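Local coordinates for N-terminal domain of PorA (28-171) (Porphyromonas gingivalis ATCC 33277, PDB 6KJK), which is a cargo protein of the type IX secretion system that influences PorXY-SigP signalling, the part described being its N-terminal domain, at residues V40-I54 with N76-E88. Residues are numbered along the deposited sequence; the frame is centred on the assembly and turned at random.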
# COMPACT_ATOMS: atom_id res chain seq x y z
N VAL A 40 8.11 5.06 -2.40
CA VAL A 40 9.19 4.37 -1.70
C VAL A 40 10.50 5.01 -2.15
O VAL A 40 10.80 5.05 -3.35
CB VAL A 40 9.17 2.87 -2.00
CG1 VAL A 40 10.33 2.21 -1.27
CG2 VAL A 40 7.85 2.28 -1.55
N ILE A 41 11.29 5.48 -1.19
CA ILE A 41 12.50 6.25 -1.48
C ILE A 41 13.69 5.55 -0.87
O ILE A 41 13.66 5.17 0.30
CB ILE A 41 12.38 7.68 -0.92
CG1 ILE A 41 11.21 8.39 -1.62
CG2 ILE A 41 13.69 8.50 -1.09
CD1 ILE A 41 10.71 9.59 -0.91
N ASN A 42 14.76 5.38 -1.64
CA ASN A 42 16.01 4.89 -1.12
C ASN A 42 16.93 6.09 -0.95
O ASN A 42 17.30 6.73 -1.94
CB ASN A 42 16.62 3.90 -2.11
CG ASN A 42 18.07 3.57 -1.80
OD1 ASN A 42 18.51 3.67 -0.65
ND2 ASN A 42 18.82 3.17 -2.84
N GLN A 43 17.31 6.39 0.30
CA GLN A 43 18.09 7.59 0.60
C GLN A 43 19.59 7.37 0.45
O GLN A 43 20.36 8.34 0.58
CB GLN A 43 17.77 8.07 2.01
CG GLN A 43 16.33 8.47 2.16
CD GLN A 43 15.95 8.75 3.60
OE1 GLN A 43 16.57 8.23 4.53
NE2 GLN A 43 14.98 9.59 3.78
N SER A 44 20.04 6.16 0.18
CA SER A 44 21.45 5.88 -0.05
C SER A 44 21.88 6.28 -1.46
O SER A 44 21.09 6.33 -2.40
CB SER A 44 21.72 4.39 0.16
OG SER A 44 23.06 4.06 -0.18
N ALA A 45 23.18 6.58 -1.59
CA ALA A 45 23.74 6.86 -2.91
C ALA A 45 23.72 5.64 -3.82
O ALA A 45 23.76 5.79 -5.04
CB ALA A 45 25.17 7.39 -2.77
N THR A 46 23.66 4.44 -3.24
CA THR A 46 23.72 3.20 -3.99
C THR A 46 22.30 2.69 -4.22
O THR A 46 21.55 2.56 -3.24
CB THR A 46 24.49 2.19 -3.16
OG1 THR A 46 25.79 2.72 -2.86
CG2 THR A 46 24.66 0.89 -3.92
N PRO A 47 21.88 2.43 -5.46
CA PRO A 47 20.54 1.86 -5.68
C PRO A 47 20.41 0.50 -5.03
O PRO A 47 21.39 -0.21 -4.81
CB PRO A 47 20.46 1.72 -7.21
CG PRO A 47 21.49 2.69 -7.73
CD PRO A 47 22.59 2.69 -6.71
N ILE A 48 19.17 0.14 -4.68
CA ILE A 48 18.88 -1.15 -4.06
C ILE A 48 17.69 -1.77 -4.78
O ILE A 48 16.76 -1.07 -5.19
CB ILE A 48 18.62 -0.99 -2.54
CG1 ILE A 48 18.39 -2.33 -1.85
CG2 ILE A 48 17.47 -0.06 -2.26
CD1 ILE A 48 18.22 -2.16 -0.35
N ASN A 49 17.73 -3.08 -4.94
CA ASN A 49 16.61 -3.82 -5.49
C ASN A 49 15.72 -4.30 -4.36
O ASN A 49 16.20 -4.91 -3.40
CB ASN A 49 17.11 -5.02 -6.30
CG ASN A 49 17.70 -4.62 -7.64
OD1 ASN A 49 17.67 -3.46 -8.01
ND2 ASN A 49 18.19 -5.60 -8.38
N VAL A 50 14.43 -4.01 -4.47
CA VAL A 50 13.47 -4.37 -3.44
C VAL A 50 12.26 -5.06 -4.07
O VAL A 50 12.03 -5.01 -5.28
CB VAL A 50 13.03 -3.16 -2.62
CG1 VAL A 50 14.23 -2.47 -1.98
CG2 VAL A 50 12.31 -2.15 -3.48
N ILE A 51 11.47 -5.71 -3.21
CA ILE A 51 10.15 -6.20 -3.58
C ILE A 51 9.16 -5.63 -2.58
O ILE A 51 9.47 -5.55 -1.37
CB ILE A 51 10.10 -7.74 -3.54
CG1 ILE A 51 11.03 -8.34 -4.59
CG2 ILE A 51 8.70 -8.27 -3.74
CD1 ILE A 51 11.29 -9.82 -4.35
N GLY A 52 8.01 -5.22 -3.06
CA GLY A 52 6.93 -4.72 -2.20
C GLY A 52 5.89 -5.81 -2.01
O GLY A 52 5.54 -6.50 -2.96
N LYS A 53 5.45 -5.97 -0.76
CA LYS A 53 4.48 -7.02 -0.43
C LYS A 53 3.38 -6.48 0.45
O LYS A 53 3.64 -5.76 1.43
CB LYS A 53 5.14 -8.20 0.30
CG LYS A 53 6.28 -8.85 -0.45
CD LYS A 53 6.62 -10.19 0.15
CE LYS A 53 7.88 -10.76 -0.50
NZ LYS A 53 8.16 -12.15 -0.02
N ILE A 54 2.16 -6.87 0.12
CA ILE A 54 1.07 -6.77 1.09
C ILE A 54 1.21 -7.96 2.03
O ILE A 54 1.07 -9.10 1.61
CB ILE A 54 -0.28 -6.74 0.38
CG1 ILE A 54 -0.41 -5.51 -0.52
CG2 ILE A 54 -1.43 -6.87 1.41
CD1 ILE A 54 -0.41 -4.18 0.22
N ASN A 76 -5.86 -8.66 -6.02
CA ASN A 76 -5.50 -9.51 -4.89
C ASN A 76 -4.12 -10.12 -4.99
O ASN A 76 -3.78 -10.98 -4.18
CB ASN A 76 -6.55 -10.58 -4.55
CG ASN A 76 -7.87 -9.99 -4.15
OD1 ASN A 76 -7.97 -8.84 -3.72
ND2 ASN A 76 -8.93 -10.79 -4.30
N VAL A 77 -3.30 -9.71 -5.95
CA VAL A 77 -1.92 -10.18 -6.00
C VAL A 77 -1.10 -9.38 -4.99
O VAL A 77 -1.05 -8.14 -5.05
CB VAL A 77 -1.36 -10.08 -7.42
CG1 VAL A 77 0.12 -10.34 -7.44
CG2 VAL A 77 -2.10 -11.08 -8.32
N SER A 78 -0.42 -10.06 -4.09
CA SER A 78 0.17 -9.38 -2.94
C SER A 78 1.64 -9.04 -3.09
O SER A 78 2.18 -8.38 -2.20
CB SER A 78 -0.04 -10.20 -1.68
OG SER A 78 0.63 -11.43 -1.79
N VAL A 79 2.32 -9.46 -4.15
CA VAL A 79 3.76 -9.27 -4.29
C VAL A 79 4.04 -8.55 -5.61
O VAL A 79 3.53 -8.95 -6.66
CB VAL A 79 4.51 -10.61 -4.20
CG1 VAL A 79 6.01 -10.40 -4.29
CG2 VAL A 79 4.16 -11.32 -2.89
N SER A 80 4.84 -7.49 -5.53
CA SER A 80 5.26 -6.75 -6.70
C SER A 80 6.42 -7.45 -7.39
O SER A 80 7.06 -8.34 -6.84
CB SER A 80 5.72 -5.35 -6.26
OG SER A 80 7.05 -5.37 -5.75
N PRO A 81 6.79 -6.98 -8.58
CA PRO A 81 8.08 -7.38 -9.17
C PRO A 81 9.22 -6.76 -8.39
O PRO A 81 9.04 -5.87 -7.56
CB PRO A 81 8.05 -6.79 -10.58
CG PRO A 81 6.67 -6.27 -10.80
CD PRO A 81 6.09 -5.99 -9.41
N VAL A 82 10.44 -7.21 -8.71
CA VAL A 82 11.63 -6.55 -8.19
C VAL A 82 11.71 -5.17 -8.80
O VAL A 82 11.57 -5.00 -10.02
CB VAL A 82 12.89 -7.37 -8.52
CG1 VAL A 82 14.12 -6.68 -8.00
CG2 VAL A 82 12.78 -8.79 -7.92
N VAL A 83 11.97 -4.17 -7.97
CA VAL A 83 12.08 -2.77 -8.38
C VAL A 83 13.40 -2.23 -7.86
O VAL A 83 13.76 -2.49 -6.71
CB VAL A 83 10.92 -1.93 -7.82
CG1 VAL A 83 11.07 -0.44 -8.25
CG2 VAL A 83 9.60 -2.47 -8.30
N GLU A 84 14.13 -1.49 -8.70
CA GLU A 84 15.38 -0.84 -8.29
C GLU A 84 15.06 0.59 -7.89
O GLU A 84 14.76 1.42 -8.77
CB GLU A 84 16.36 -0.82 -9.47
CG GLU A 84 17.75 -0.34 -9.08
CD GLU A 84 18.85 -0.97 -9.97
OE1 GLU A 84 19.05 -2.22 -9.96
OE2 GLU A 84 19.52 -0.20 -10.69
N VAL A 85 15.26 0.92 -6.60
CA VAL A 85 14.85 2.20 -6.05
C VAL A 85 16.07 3.05 -5.71
O VAL A 85 17.10 2.54 -5.28
CB VAL A 85 13.93 2.09 -4.82
CG1 VAL A 85 12.57 1.52 -5.20
CG2 VAL A 85 14.58 1.24 -3.75
N GLY A 86 15.91 4.36 -5.90
CA GLY A 86 16.90 5.36 -5.55
C GLY A 86 16.27 6.58 -4.91
O GLY A 86 15.16 6.51 -4.33
N GLY A 87 16.97 7.71 -4.99
CA GLY A 87 16.58 8.87 -4.21
C GLY A 87 15.34 9.58 -4.71
O GLY A 87 14.68 10.27 -3.93
N GLU A 88 15.05 9.46 -5.99
CA GLU A 88 13.85 10.13 -6.49
C GLU A 88 12.59 9.36 -6.13
O GLU A 88 11.52 9.96 -5.98
CB GLU A 88 13.94 10.28 -8.00
CG GLU A 88 15.00 11.28 -8.39
CD GLU A 88 15.20 11.36 -9.87
OE1 GLU A 88 14.67 12.31 -10.50
OE2 GLU A 88 15.88 10.47 -10.42
O HOH W 1 2.49 -11.20 0.37
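Strand 83-85 runs antiparallel along strand 48-54, with Ile-48/Val-85 and Val-50/Val-83 as hydrogen-bonded pairs; beyond Val-50 the register slips by one, and pairing resumes where Gly-52 O accepts from Ser-80 N (2.8 Å) and Ile-54 N donates to Ser-78 O. At the slip, Ser-80 OG stands in for a backbone acceptor: it takes the N-H of Gly-52 (2.9 Å, 163° at the hydrogen) and donates its own hydrogen to Pro-81 O, which fixes the hydroxyl's rotation. With chi1 at 167°, Asn-42 swings CG away from its own N, which carries the amide to Val-85 O. There ND2 donates to Val-85 O (3.1 Å) and to Thr-46 O, both close to the amide plane, while OD1 receives Ser-44 N in an Asx turn; Val-85 O is thus gripped twice, by ND2 and by Ile-48 N. Ile-48 and Val-85 lie side by side, CG2 to CG2 at 3.5 Å, on the face shared with Val-50. On the other face, Asn-49 OD1 comes within 2.7 Å of Glu-84 OE1, amide and carboxylate nearly coplanar (23° apart). Further along, Ile-51 presses CG2 tightly against Val-79 CG1 (3.5 Å) and sets CG1 beside Val-82 CG2. Phe-69, from Val-40's sheet, packs on Val-40 and across on Val-83. Strand 83-85 is an outermost strand of a five-stranded mixed sheet, and loop 43-47 carries the chain between sheets, as in a beta-sandwich.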